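Side-chain contacts in uracil-DNA glycosylase (Sulfolobus tokodaii str. 7, PDB 4ZBY), which is a uracil-DNA glycosylase superfamily member of mixed alpha/beta fold that carries an iron/sulfur cluster and is modelled here with uracil: residues Lys6-Glu9 and Glu10-Cys14; Gly60-Leu63 and Thr64-Ile67; Cys86-Pro89 and Asn90-Pro94; Tyr128-Ser131 and Lys132-Glu135; Glu179-Phe182 and Lys183-Arg186. All coordinates share one frame; numbering follows the deposited sequence. Where two conformers were deposited one is given.

Contact 1. Residues Lys6-Glu9 and Glu10-Cys14; sequences KIKE and EVISC. With SF4 (iron/sulfur cluster), chain B.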
loop_
_atom_site.group_PDB
_atom_site.type_symbol
_atom_site.label_atom_id
_atom_site.label_comp_id
_atom_site.label_asym_id
_atom_site.label_seq_id
_atom_site.Cartn_x
_atom_site.Cartn_y
_atom_site.Cartn_z
ATOM N N LYS A 6 15.262 10.657 0.249
ATOM C CA LYS A 6 15.147 11.603 -0.856
ATOM C C LYS A 6 13.705 11.650 -1.338
ATOM O O LYS A 6 13.137 12.719 -1.572
ATOM C CB LYS A 6 16.085 11.204 -1.998
ATOM C CG LYS A 6 16.092 12.102 -3.222
ATOM C CD LYS A 6 17.073 11.525 -4.249
ATOM C CE LYS A 6 17.325 12.436 -5.435
ATOM N NZ LYS A 6 18.496 11.948 -6.235
ATOM N N ILE A 7 13.122 10.473 -1.480
ATOM C CA ILE A 7 11.727 10.371 -1.898
ATOM C C ILE A 7 10.813 11.095 -0.908
ATOM O O ILE A 7 9.904 11.855 -1.308
ATOM C CB ILE A 7 11.331 8.899 -2.037
ATOM C CG1 ILE A 7 12.168 8.237 -3.130
ATOM C CG2 ILE A 7 9.803 8.788 -2.297
ATOM C CD1 ILE A 7 12.115 6.718 -3.080
ATOM N N LYS A 8 11.038 10.875 0.383
ATOM C CA LYS A 8 10.243 11.548 1.407
ATOM C C LYS A 8 10.306 13.079 1.279
ATOM O O LYS A 8 9.274 13.770 1.327
ATOM C CB LYS A 8 10.695 11.111 2.809
ATOM C CG LYS A 8 10.042 11.898 3.927
ATOM C CD LYS A 8 9.905 11.060 5.182
ATOM C CE LYS A 8 9.745 11.935 6.422
ATOM N NZ LYS A 8 9.405 11.094 7.619
ATOM N N GLU A 9 11.511 13.616 1.098
ATOM C CA GLU A 9 11.685 15.051 0.933
ATOM C C GLU A 9 10.951 15.595 -0.271
ATOM O O GLU A 9 10.339 16.661 -0.205
ATOM C CB GLU A 9 13.161 15.382 0.809
ATOM C CG GLU A 9 13.876 15.182 2.115
ATOM C CD GLU A 9 13.130 15.849 3.258
ATOM O OE1 GLU A 9 13.064 17.104 3.269
ATOM O OE2 GLU A 9 12.586 15.118 4.124
ATOM N N GLU A 10 11.030 14.861 -1.376
ATOM C CA GLU A 10 10.392 15.278 -2.617
ATOM C C GLU A 10 8.891 15.283 -2.470
ATOM O O GLU A 10 8.247 16.224 -2.913
ATOM C CB GLU A 10 10.788 14.360 -3.770
ATOM C CG GLU A 10 12.260 14.476 -4.152
ATOM C CD GLU A 10 12.601 13.633 -5.356
ATOM O OE1 GLU A 10 11.674 13.328 -6.138
ATOM O OE2 GLU A 10 13.802 13.273 -5.522
ATOM N N VAL A 11 8.346 14.226 -1.867
ATOM C CA VAL A 11 6.890 14.116 -1.698
ATOM C C VAL A 11 6.365 15.251 -0.813
ATOM O O VAL A 11 5.352 15.872 -1.123
ATOM C CB VAL A 11 6.498 12.768 -1.100
ATOM C CG1 VAL A 11 5.044 12.795 -0.551
ATOM C CG2 VAL A 11 6.649 11.667 -2.156
ATOM N N ILE A 12 7.075 15.536 0.274
ATOM C CA ILE A 12 6.600 16.531 1.234
ATOM C C ILE A 12 6.463 17.916 0.606
ATOM O O ILE A 12 5.581 18.702 0.995
ATOM C CB ILE A 12 7.525 16.562 2.447
ATOM C CG1 ILE A 12 7.184 15.364 3.355
ATOM C CG2 ILE A 12 7.423 17.890 3.191
ATOM C CD1 ILE A 12 8.192 15.176 4.477
ATOM N N SER A 13 7.283 18.204 -0.399
ATOM C CA SER A 13 7.173 19.495 -1.093
ATOM C C SER A 13 6.650 19.406 -2.513
ATOM O O SER A 13 6.742 20.386 -3.264
ATOM C CB SER A 13 8.529 20.187 -1.133
ATOM O OG SER A 13 8.934 20.545 0.168
ATOM N N CYS A 14 6.119 18.241 -2.876
ATOM C CA CYS A 14 5.734 17.959 -4.260
ATOM C C CYS A 14 4.557 18.767 -4.767
ATOM O O CYS A 14 3.551 18.911 -4.076
ATOM C CB CYS A 14 5.397 16.475 -4.402
ATOM S SG CYS A 14 5.110 15.984 -6.102
HETATM FE FE1 SF4 B . 0.436 14.715 -6.585
HETATM FE FE2 SF4 B . 2.941 15.043 -5.730
HETATM FE FE3 SF4 B . 0.949 14.735 -3.940
HETATM FE FE4 SF4 B . 1.740 12.674 -5.432
HETATM S S1 SF4 B . 2.962 13.735 -3.837
HETATM S S2 SF4 B . -0.385 13.266 -5.008
HETATM S S3 SF4 B . 2.270 13.706 -7.399
HETATM S S4 SF4 B . 1.210 16.471 -5.442
HETATM O O HOH W 1 10.501 18.769 1.213
#

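Contact 2. Residues Gly60-Leu63 and Thr64-Ile67; sequences GKLL and TQMI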
loop_
_atom_site.group_PDB
_atom_site.type_symbol
_atom_site.label_atom_id
_atom_site.label_comp_id
_atom_site.label_asym_id
_atom_site.label_seq_id
_atom_site.Cartn_x
_atom_site.Cartn_y
_atom_site.Cartn_z
ATOM N N GLY A 60 -7.106 2.627 9.092
ATOM C CA GLY A 60 -5.729 2.386 9.458
ATOM C C GLY A 60 -5.523 1.668 10.784
ATOM O O GLY A 60 -4.593 0.848 10.913
ATOM N N LYS A 61 -6.342 1.997 11.777
ATOM C CA LYS A 61 -6.274 1.335 13.079
ATOM C C LYS A 61 -6.611 -0.152 12.930
ATOM O O LYS A 61 -6.004 -1.002 13.591
ATOM C CB LYS A 61 -7.198 2.016 14.085
ATOM C CG LYS A 61 -6.712 3.444 14.436
ATOM C CD LYS A 61 -7.746 4.237 15.229
ATOM C CE LYS A 61 -7.284 5.677 15.448
ATOM N NZ LYS A 61 -8.227 6.409 16.352
ATOM N N LEU A 62 -7.539 -0.465 12.032
ATOM C CA LEU A 62 -7.874 -1.865 11.767
ATOM C C LEU A 62 -6.684 -2.546 11.097
ATOM O O LEU A 62 -6.327 -3.669 11.445
ATOM C CB LEU A 62 -9.116 -1.979 10.901
ATOM C CG LEU A 62 -9.500 -3.390 10.463
ATOM C CD1 LEU A 62 -9.573 -4.325 11.651
ATOM C CD2 LEU A 62 -10.849 -3.302 9.780
ATOM N N LEU A 63 -6.074 -1.864 10.130
ATOM C CA LEU A 63 -4.893 -2.406 9.487
ATOM C C LEU A 63 -3.807 -2.698 10.518
ATOM O O LEU A 63 -3.239 -3.785 10.525
ATOM C CB LEU A 63 -4.349 -1.450 8.425
ATOM C CG LEU A 63 -3.043 -1.908 7.777
ATOM C CD1 LEU A 63 -3.222 -3.204 6.995
ATOM C CD2 LEU A 63 -2.476 -0.855 6.853
ATOM N N THR A 64 -3.522 -1.734 11.394
ATOM C CA THR A 64 -2.510 -1.952 12.412
ATOM C C THR A 64 -2.818 -3.167 13.288
ATOM O O THR A 64 -1.929 -3.985 13.588
ATOM C CB THR A 64 -2.361 -0.678 13.278
ATOM O OG1 THR A 64 -2.053 0.404 12.407
ATOM C CG2 THR A 64 -1.250 -0.859 14.296
ATOM N N GLN A 65 -4.085 -3.323 13.657
ATOM C CA GLN A 65 -4.497 -4.438 14.493
ATOM C C GLN A 65 -4.271 -5.767 13.774
ATOM O O GLN A 65 -3.790 -6.715 14.382
ATOM C CB GLN A 65 -5.966 -4.303 14.918
ATOM C CG GLN A 65 -6.439 -5.451 15.798
ATOM C CD GLN A 65 -7.915 -5.355 16.151
ATOM O OE1 GLN A 65 -8.639 -4.493 15.643
ATOM N NE2 GLN A 65 -8.368 -6.243 17.020
ATOM N N MET A 66 -4.587 -5.840 12.478
ATOM C CA MET A 66 -4.369 -7.088 11.745
ATOM C C MET A 66 -2.888 -7.383 11.598
ATOM O O MET A 66 -2.453 -8.529 11.716
ATOM C CB MET A 66 -5.028 -7.052 10.367
ATOM C CG MET A 66 -6.502 -6.934 10.452
ATOM S SD MET A 66 -7.270 -7.317 8.874
ATOM C CE MET A 66 -8.984 -7.092 9.334
ATOM N N ILE A 67 -2.107 -6.354 11.310
ATOM C CA ILE A 67 -0.681 -6.555 11.192
ATOM C C ILE A 67 -0.121 -7.101 12.512
ATOM O O ILE A 67 0.682 -8.041 12.509
ATOM C CB ILE A 67 0.036 -5.261 10.790
ATOM C CG1 ILE A 67 -0.336 -4.924 9.333
ATOM C CG2 ILE A 67 1.553 -5.440 10.883
ATOM C CD1 ILE A 67 0.157 -3.566 8.913
#

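Contact 3. Residues Cys86-Pro89 and Asn90-Pro94; sequences CRPP and NNRDP. With SF4 (iron/sulfur cluster), chain B.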
loop_
_atom_site.group_PDB
_atom_site.type_symbol
_atom_site.label_atom_id
_atom_site.label_comp_id
_atom_site.label_asym_id
_atom_site.label_seq_id
_atom_site.Cartn_x
_atom_site.Cartn_y
_atom_site.Cartn_z
ATOM N N CYS A 86 -1.165 12.271 -1.764
ATOM C CA CYS A 86 -1.947 13.373 -1.213
ATOM C C CYS A 86 -3.425 13.030 -1.225
ATOM O O CYS A 86 -3.876 12.268 -2.061
ATOM C CB CYS A 86 -1.723 14.660 -1.993
ATOM S SG CYS A 86 0.019 15.169 -1.854
ATOM N N ARG A 87 -4.147 13.577 -0.255
ATOM C CA ARG A 87 -5.602 13.358 -0.129
ATOM C C ARG A 87 -6.397 14.006 -1.251
ATOM O O ARG A 87 -6.388 15.215 -1.402
ATOM C CB ARG A 87 -6.096 13.916 1.209
ATOM C CG ARG A 87 -7.563 13.644 1.512
ATOM C CD ARG A 87 -8.075 14.600 2.576
ATOM N NE ARG A 87 -9.401 14.210 3.042
ATOM C CZ ARG A 87 -10.147 14.936 3.871
ATOM N NH1 ARG A 87 -11.339 14.495 4.240
ATOM N NH2 ARG A 87 -9.702 16.097 4.332
ATOM N N PRO A 88 -7.126 13.200 -2.025
ATOM C CA PRO A 88 -7.982 13.830 -3.028
ATOM C C PRO A 88 -9.119 14.556 -2.341
ATOM O O PRO A 88 -9.540 14.138 -1.267
ATOM C CB PRO A 88 -8.485 12.648 -3.864
ATOM C CG PRO A 88 -7.442 11.571 -3.652
ATOM C CD PRO A 88 -7.003 11.744 -2.215
ATOM N N PRO A 89 -9.587 15.654 -2.938
ATOM C CA PRO A 89 -10.692 16.434 -2.387
ATOM C C PRO A 89 -11.990 15.654 -2.338
ATOM O O PRO A 89 -12.195 14.740 -3.142
ATOM C CB PRO A 89 -10.817 17.601 -3.376
ATOM C CG PRO A 89 -10.320 17.013 -4.672
ATOM C CD PRO A 89 -9.139 16.190 -4.238
ATOM N N ASN A 90 -12.858 16.014 -1.401
ATOM C CA ASN A 90 -14.280 15.654 -1.517
ATOM C C ASN A 90 -14.547 14.156 -1.367
ATOM O O ASN A 90 -15.585 13.684 -1.831
ATOM C CB ASN A 90 -14.858 16.106 -2.884
ATOM C CG ASN A 90 -14.700 17.590 -3.152
ATOM O OD1 ASN A 90 -14.823 18.414 -2.243
ATOM N ND2 ASN A 90 -14.493 17.950 -4.435
ATOM N N ASN A 91 -13.628 13.426 -0.728
ATOM C CA ASN A 91 -13.734 11.970 -0.500
ATOM C C ASN A 91 -13.585 11.147 -1.802
ATOM O O ASN A 91 -13.812 9.937 -1.805
ATOM C CB ASN A 91 -15.066 11.633 0.217
ATOM C CG ASN A 91 -15.085 10.231 0.836
ATOM O OD1 ASN A 91 -14.071 9.743 1.327
ATOM N ND2 ASN A 91 -16.249 9.582 0.811
ATOM N N ARG A 92 -13.170 11.784 -2.899
ATOM C CA ARG A 92 -13.070 11.067 -4.184
ATOM C C ARG A 92 -11.812 10.208 -4.307
ATOM O O ARG A 92 -10.841 10.320 -3.525
ATOM C CB ARG A 92 -13.155 12.032 -5.381
ATOM C CG ARG A 92 -11.868 12.837 -5.685
ATOM C CD ARG A 92 -11.940 13.311 -7.144
ATOM N NE ARG A 92 -11.020 14.414 -7.449
ATOM C CZ ARG A 92 -9.709 14.260 -7.626
ATOM N NH1 ARG A 92 -9.135 13.062 -7.488
ATOM N NH2 ARG A 92 -8.967 15.322 -7.910
ATOM N N ASP A 93 -11.828 9.318 -5.296
ATOM C CA ASP A 93 -10.623 8.552 -5.625
ATOM C C ASP A 93 -9.690 9.385 -6.502
ATOM O O ASP A 93 -10.146 10.279 -7.196
ATOM C CB ASP A 93 -11.002 7.254 -6.354
ATOM C CG ASP A 93 -12.074 6.468 -5.621
ATOM O OD1 ASP A 93 -11.797 6.008 -4.497
ATOM O OD2 ASP A 93 -13.187 6.311 -6.161
ATOM N N PRO A 94 -8.380 9.050 -6.520
ATOM C CA PRO A 94 -7.410 9.723 -7.394
ATOM C C PRO A 94 -7.826 9.657 -8.848
ATOM O O PRO A 94 -8.398 8.650 -9.254
ATOM C CB PRO A 94 -6.119 8.920 -7.188
ATOM C CG PRO A 94 -6.245 8.380 -5.825
ATOM C CD PRO A 94 -7.728 8.116 -5.598
HETATM FE FE1 SF4 B . 0.436 14.715 -6.585
HETATM FE FE2 SF4 B . 2.941 15.043 -5.730
HETATM FE FE3 SF4 B . 0.949 14.735 -3.940
HETATM FE FE4 SF4 B . 1.740 12.674 -5.432
HETATM S S1 SF4 B . 2.962 13.735 -3.837
HETATM S S2 SF4 B . -0.385 13.266 -5.008
HETATM S S3 SF4 B . 2.270 13.706 -7.399
HETATM S S4 SF4 B . 1.210 16.471 -5.442
HETATM O O HOH W 2 -10.523 11.536 -0.693
HETATM O O HOH W 3 -11.518 14.215 1.009
#

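Contact 4. Residues Tyr128-Ser131 and Lys132-Glu135; sequences YIFS and KMGE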
loop_
_atom_site.group_PDB
_atom_site.type_symbol
_atom_site.label_atom_id
_atom_site.label_comp_id
_atom_site.label_asym_id
_atom_site.label_seq_id
_atom_site.Cartn_x
_atom_site.Cartn_y
_atom_site.Cartn_z
ATOM N N TYR A 128 -2.787 -0.929 -10.062
ATOM C CA TYR A 128 -1.528 -0.282 -10.413
ATOM C C TYR A 128 -0.384 -1.302 -10.459
ATOM O O TYR A 128 0.358 -1.392 -11.445
ATOM C CB TYR A 128 -1.154 0.854 -9.415
ATOM C CG TYR A 128 0.194 1.402 -9.813
ATOM C CD1 TYR A 128 1.351 1.040 -9.138
ATOM C CD2 TYR A 128 0.318 2.193 -10.949
ATOM C CE1 TYR A 128 2.599 1.483 -9.577
ATOM C CE2 TYR A 128 1.547 2.637 -11.384
ATOM C CZ TYR A 128 2.684 2.279 -10.698
ATOM O OH TYR A 128 3.897 2.747 -11.153
ATOM N N ILE A 129 -0.241 -2.068 -9.386
ATOM C CA ILE A 129 0.871 -3.016 -9.300
ATOM C C ILE A 129 0.700 -4.108 -10.358
ATOM O O ILE A 129 1.675 -4.489 -10.995
ATOM C CB ILE A 129 1.010 -3.643 -7.883
ATOM C CG1 ILE A 129 1.447 -2.573 -6.868
ATOM C CG2 ILE A 129 1.994 -4.834 -7.913
ATOM C CD1 ILE A 129 2.808 -1.943 -7.138
ATOM N N PHE A 130 -0.535 -4.566 -10.597
ATOM C CA PHE A 130 -0.759 -5.542 -11.671
ATOM C C PHE A 130 -0.312 -4.997 -13.016
ATOM O O PHE A 130 0.171 -5.756 -13.867
ATOM C CB PHE A 130 -2.233 -5.964 -11.738
ATOM C CG PHE A 130 -2.566 -7.126 -10.852
ATOM C CD1 PHE A 130 -3.472 -8.089 -11.267
ATOM C CD2 PHE A 130 -1.960 -7.269 -9.611
ATOM C CE1 PHE A 130 -3.777 -9.171 -10.440
ATOM C CE2 PHE A 130 -2.254 -8.338 -8.783
ATOM C CZ PHE A 130 -3.154 -9.298 -9.200
ATOM N N SER A 131 -0.462 -3.688 -13.223
ATOM C CA SER A 131 -0.038 -3.092 -14.487
ATOM C C SER A 131 1.487 -3.100 -14.630
ATOM O O SER A 131 1.999 -3.351 -15.727
ATOM C CB SER A 131 -0.599 -1.662 -14.654
ATOM O OG SER A 131 0.091 -0.707 -13.839
ATOM N N LYS A 132 2.201 -2.886 -13.531
ATOM C CA LYS A 132 3.660 -2.980 -13.535
ATOM C C LYS A 132 4.125 -4.427 -13.743
ATOM O O LYS A 132 5.148 -4.667 -14.379
ATOM C CB LYS A 132 4.249 -2.431 -12.231
ATOM C CG LYS A 132 4.039 -0.946 -12.013
ATOM C CD LYS A 132 4.731 -0.109 -13.092
ATOM C CE LYS A 132 3.722 0.668 -13.921
ATOM N NZ LYS A 132 4.301 1.920 -14.506
ATOM N N MET A 133 3.369 -5.378 -13.202
ATOM C CA MET A 133 3.681 -6.804 -13.316
ATOM C C MET A 133 3.401 -7.356 -14.681
ATOM O O MET A 133 3.978 -8.364 -15.092
ATOM C CB MET A 133 2.853 -7.625 -12.329
ATOM C CG MET A 133 3.135 -7.366 -10.899
ATOM S SD MET A 133 1.873 -8.161 -9.903
ATOM C CE MET A 133 2.260 -9.866 -10.189
ATOM N N GLY A 134 2.451 -6.732 -15.360
ATOM C CA GLY A 134 1.913 -7.297 -16.574
ATOM C C GLY A 134 0.933 -8.420 -16.300
ATOM O O GLY A 134 0.701 -9.269 -17.162
ATOM N N GLU A 135 0.344 -8.407 -15.113
ATOM C CA GLU A 135 -0.646 -9.387 -14.693
ATOM C C GLU A 135 -2.034 -8.851 -15.025
ATOM O O GLU A 135 -2.310 -7.682 -14.808
ATOM C CB GLU A 135 -0.500 -9.683 -13.198
ATOM C CG GLU A 135 -1.475 -10.711 -12.623
ATOM C CD GLU A 135 -1.208 -12.131 -13.100
ATOM O OE1 GLU A 135 -0.076 -12.409 -13.552
ATOM O OE2 GLU A 135 -2.138 -12.966 -13.028
#

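Contact 5. Residues Glu179-Phe182 and Lys183-Arg186; sequences EEDF and KKIR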
loop_
_atom_site.group_PDB
_atom_site.type_symbol
_atom_site.label_atom_id
_atom_site.label_comp_id
_atom_site.label_asym_id
_atom_site.label_seq_id
_atom_site.Cartn_x
_atom_site.Cartn_y
_atom_site.Cartn_z
ATOM N N GLU A 179 -9.204 -10.963 7.291
ATOM C CA GLU A 179 -8.416 -11.630 8.309
ATOM C C GLU A 179 -7.818 -12.919 7.782
ATOM O O GLU A 179 -6.661 -13.226 8.049
ATOM C CB GLU A 179 -9.256 -11.880 9.564
ATOM C CG GLU A 179 -9.694 -10.564 10.216
ATOM C CD GLU A 179 -10.667 -10.735 11.370
ATOM O OE1 GLU A 179 -11.267 -11.825 11.500
ATOM O OE2 GLU A 179 -10.833 -9.762 12.140
ATOM N N GLU A 180 -8.611 -13.664 7.022
ATOM C CA GLU A 180 -8.144 -14.908 6.433
ATOM C C GLU A 180 -7.056 -14.621 5.409
ATOM O O GLU A 180 -6.090 -15.368 5.301
ATOM C CB GLU A 180 -9.309 -15.666 5.790
ATOM C CG GLU A 180 -10.294 -16.215 6.807
ATOM C CD GLU A 180 -9.633 -17.146 7.807
ATOM O OE1 GLU A 180 -9.070 -18.174 7.378
ATOM O OE2 GLU A 180 -9.661 -16.842 9.020
ATOM N N ASP A 181 -7.215 -13.532 4.662
ATOM C CA ASP A 181 -6.188 -13.109 3.712
ATOM C C ASP A 181 -4.899 -12.785 4.464
ATOM O O ASP A 181 -3.822 -13.135 3.999
ATOM C CB ASP A 181 -6.620 -11.895 2.893
ATOM C CG ASP A 181 -7.482 -12.275 1.702
ATOM O OD1 ASP A 181 -7.646 -13.477 1.454
ATOM O OD2 ASP A 181 -7.999 -11.362 1.025
ATOM N N PHE A 182 -5.005 -12.157 5.639
ATOM C CA PHE A 182 -3.799 -11.828 6.397
ATOM C C PHE A 182 -3.154 -13.090 6.980
ATOM O O PHE A 182 -1.928 -13.148 7.090
ATOM C CB PHE A 182 -4.087 -10.788 7.486
ATOM C CG PHE A 182 -3.852 -9.368 7.031
ATOM C CD1 PHE A 182 -4.532 -8.853 5.953
ATOM C CD2 PHE A 182 -2.927 -8.558 7.675
ATOM C CE1 PHE A 182 -4.313 -7.552 5.516
ATOM C CE2 PHE A 182 -2.700 -7.250 7.237
ATOM C CZ PHE A 182 -3.378 -6.755 6.165
ATOM N N LYS A 183 -3.961 -14.097 7.322
ATOM C CA LYS A 183 -3.425 -15.394 7.752
ATOM C C LYS A 183 -2.586 -16.019 6.637
ATOM O O LYS A 183 -1.532 -16.612 6.887
ATOM C CB LYS A 183 -4.550 -16.357 8.161
ATOM C CG LYS A 183 -5.290 -15.969 9.442
ATOM C CD LYS A 183 -6.378 -16.993 9.801
ATOM C CE LYS A 183 -7.121 -16.611 11.086
ATOM N NZ LYS A 183 -8.257 -17.534 11.388
ATOM N N LYS A 184 -3.067 -15.903 5.398
ATOM C CA LYS A 184 -2.326 -16.421 4.260
ATOM C C LYS A 184 -1.043 -15.646 4.037
ATOM O O LYS A 184 -0.017 -16.243 3.680
ATOM C CB LYS A 184 -3.187 -16.410 2.988
ATOM C CG LYS A 184 -4.335 -17.405 3.044
ATOM C CD LYS A 184 -5.251 -17.238 1.821
ATOM C CE LYS A 184 -6.162 -18.444 1.643
ATOM N NZ LYS A 184 -7.124 -18.569 2.769
ATOM N N ILE A 185 -1.107 -14.332 4.235
ATOM C CA ILE A 185 0.065 -13.480 4.128
ATOM C C ILE A 185 1.073 -13.884 5.208
ATOM O O ILE A 185 2.263 -13.966 4.909
ATOM C CB ILE A 185 -0.288 -11.987 4.224
ATOM C CG1 ILE A 185 -1.080 -11.613 2.962
ATOM C CG2 ILE A 185 0.981 -11.109 4.389
ATOM C CD1 ILE A 185 -1.844 -10.290 3.078
ATOM N N ARG A 186 0.594 -14.204 6.410
ATOM C CA ARG A 186 1.552 -14.624 7.452
ATOM C C ARG A 186 2.278 -15.887 7.009
ATOM O O ARG A 186 3.492 -15.997 7.153
ATOM C CB ARG A 186 0.883 -14.863 8.801
ATOM C CG ARG A 186 1.946 -15.150 9.902
ATOM C CD ARG A 186 1.427 -15.900 11.081
ATOM N NE ARG A 186 2.504 -16.154 12.044
ATOM C CZ ARG A 186 3.003 -17.347 12.355
ATOM N NH1 ARG A 186 3.983 -17.411 13.246
ATOM N NH2 ARG A 186 2.528 -18.469 11.811
HETATM O O HOH W 4 -8.523 -15.853 2.252
#

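Contact 1. Residues Lys6-Glu9 and Glu10-Cys14
Three i to i+4 bonds carry the helix from K6-E9 into E10-I12, the amides of E10, V11 and I12 donating to the carbonyls of K6, I7 and K8, with V11 N 2.9 Å from I7 O; S13 leaves helical geometry, and its N makes a weak 3.4 Å bond with E9 O. On one flank the extended chain of K6 passes obliquely by the carboxylate of E10, K6 CG lying 3.5 Å from E10 OE2. These two do not pair through their charges: K6 NZ bonds to M1 O, while E10 OE1 forms a salt bridge with R108. I7 and V11 line the buried side, where CG2 of each meets at 4.3 Å and helix 96-113 lies against them through R108 and Y105. This short amphipathic helix leads straight into the cluster site. C14, turned with SG anti to the backbone N (chi1 -173°), places that sulfur 2.4 Å from FE2; cysteine suits the place because its sulfur binds the iron directly. On the solvent side K8 and I12 run alongside, K8 CG 3.8 Å from I12 CD1, the lysine lending its methylenes to an exposed isoleucine. A water joins E9 O to S13 OG where the helix ends.

Contact 2. Residues Gly60-Leu63 and Thr64-Ile67
L63 and I67, one helical turn apart, form the firm part of this stretch: L63 CG lies 3.8 Å from I67 CD1, and the isoleucine's CG1 also rests near the L63 carbonyl oxygen. Both leucines, L62 and L63, hold CG anti to the backbone N (chi1 175° in L62), which lets one branch, CD1, lean slightly towards the next turn. L62 thus brings CD1 to 3.7 Å from CE of M66, whose straight chain runs across it; M66 was modelled in two conformers, and this meeting describes one of them. Branched and flexible apolar chains suit such a side, because it is covered by other parts of the protein: F182 and L178 of helix 172-190 pack on L63 and M66, F55 on L63, and L73 on I67. The backbone beneath is regular, with T64, Q65, M66 and I67 each donating to the carbonyl four residues earlier, I67 N to L63 O at 2.9 Å. Across the helix things are looser. K61 extends into solvent, and Q65, its chain extended, lies beside R175, with OE1 4.1 Å from L62 CD1 and NE2 making a weak bond to E69. T64 is held at its hydroxyl, OG1 being hydrogen-bonded to R75, so a small polar group ties the helix to the chain that follows. G60, buried and lacking a side chain, comes within about 6 Å of the bound uracil. An amphipathic helix packed on its neighbour in an alpha/beta fold, its first turn beside the uracil pocket, is the result.

Contact 3. Residues Cys86-Pro89 and Asn90-Pro94
R92 closes a turn on P89, its N donating to P89 O at 3.1 Å in a nearly straight bond (168°). N90 and N91 fill the two corners with positive phi, making this a type I′ beta turn; asparagine tolerates that left-handed backbone well. From the turn the R92 side chain folds back over the prolines. Its CB lies 3.6 Å from P89 O, and chi1 of 77° sets CG between the backbone N and carbonyl carbon, 3.2 Å from that same oxygen. The chain then extends through CD to NE, which passes 3.9 Å from P89 CG. CZ comes under P89 CD, which lies over one face of the guanidinium, towards its rim. NH1 approaches P88 CB obliquely and donates to D93 O at 3.0 Å, an acceptor that lies in the guanidinium plane. R92 NH2, 3.8 Å from P89 CD, reaches on to a salt bridge with E98. The stiff ring of P89 gives the planar cation an apolar surface over one face, while NH1 and NH2 find oxygen partners in D93 and E98. One water links the carbonyls of P88 and R92, and another joins P88 O to N91 N. P88 CG also meets P94 CD at 4.0 Å. The whole loop joins strand 79-82 to helix 96-113, where E98 lies; its start is anchored by C86 SG, 2.3 Å from FE3 of the cluster, while R87 packs on helix 46-51.

Contact 4. Residues Tyr128-Ser131 and Lys132-Glu135
M133 and E135 wrap back on I129 and F130 as helix 123-133 ends in a Schellman motif. Among the hydrogen bonds, E135 N reaches F130 O at 2.9 Å, the six-to-one bond, and G134 N makes a weak one to S131 O. G134 takes positive phi (77°), a conformation that glycine adopts with ease. Earlier in the turn Y128 O accepts both K132 N and S131 OG, the latter at a doubtfully short 2.5 Å; the serine's chi1 of 75° is what folds the hydroxyl back on to its own helix. Aliphatic chain meets ring at K132, bent at chi2 and chi3 across Y128: K132 CG lies 3.7 Å from Y128 CE1, and K132 CE 3.5 Å from Y128 OH. The phenol oxygen bonds to D107 on helix 96-113, and the lysine's methylenes pack on the ring. Sulfur packing follows on the side facing the sheet. M133 SD touches I129 CG2 at 3.9 Å and approaches the F130 ring obliquely in a Met-aromatic contact; V159 of strand 155-162 packs against all three, and Y148 meets F130 edge to face. Last comes a CH-pi contact: E135 lies alongside F130, its carboxylate plane 88° from the ring, with E135 CG over one face and 3.9 Å from the F130 centroid.

Contact 5. Residues Glu179-Phe182 and Lys183-Arg186
E180 and K183 make an i to i+3 salt bridge on the outer face of helix 172-190, while F182 and I185 pack together on its inner side. The two charged chains run alongside each other in the same direction. E180 bends at chi2 (-58°), K183 stays extended, and K183 NZ then lies 2.8 Å from E180 OE2, on its syn lone pair. Because both residues were modelled in two conformers, this bond belongs to the conformers given and may not always be formed. The lysine's methylenes also follow the carboxylate, K183 CD coming within 3.4 Å of E180 OE2. Further round the helix a water links D181 OD1, at 2.7 Å, to K184 NZ; although D181 is buried, it has its main partner in R144, a salt bridge that would help pay for burying the charge. Inside, I185 CD1 sits over one face of the F182 ring, towards its rim, 4.2 Å from F182 CD1. Flat ring and beta-branched chain suit a buried side facing helix 58-71 and strand 155-162. The backbone is regular, R186 N bonding to F182 O at 2.8 Å. The helix lies between two neighbours: E179 and F182 lean on helix 58-71, through M66, L63 and I70, whereas D181, K184 and I185 rest on F160 of strand 155-162.

In the fold
Along the chain the five contacts follow one another without interleaving, and contacts 2 to 5 fall in the superfamily's sequence range. Contacts 1 and 3 sit 19 Å apart between centres yet share the iron/sulfur cluster, so the first helix and the loop entering helix 96-113 are joined through it. Contacts 2 and 5 touch directly, L63 CD1 lying 3.6 Å from F182 CZ, where helices 58-71 and 172-190 pack together. Contact 4, on helix 123-133, is across the chain's centre from contact 2. Contacts 4 and 5 both rest on strand 155-162 of the mixed sheet, so two helices, 123-133 and 172-190, pack on the same strand.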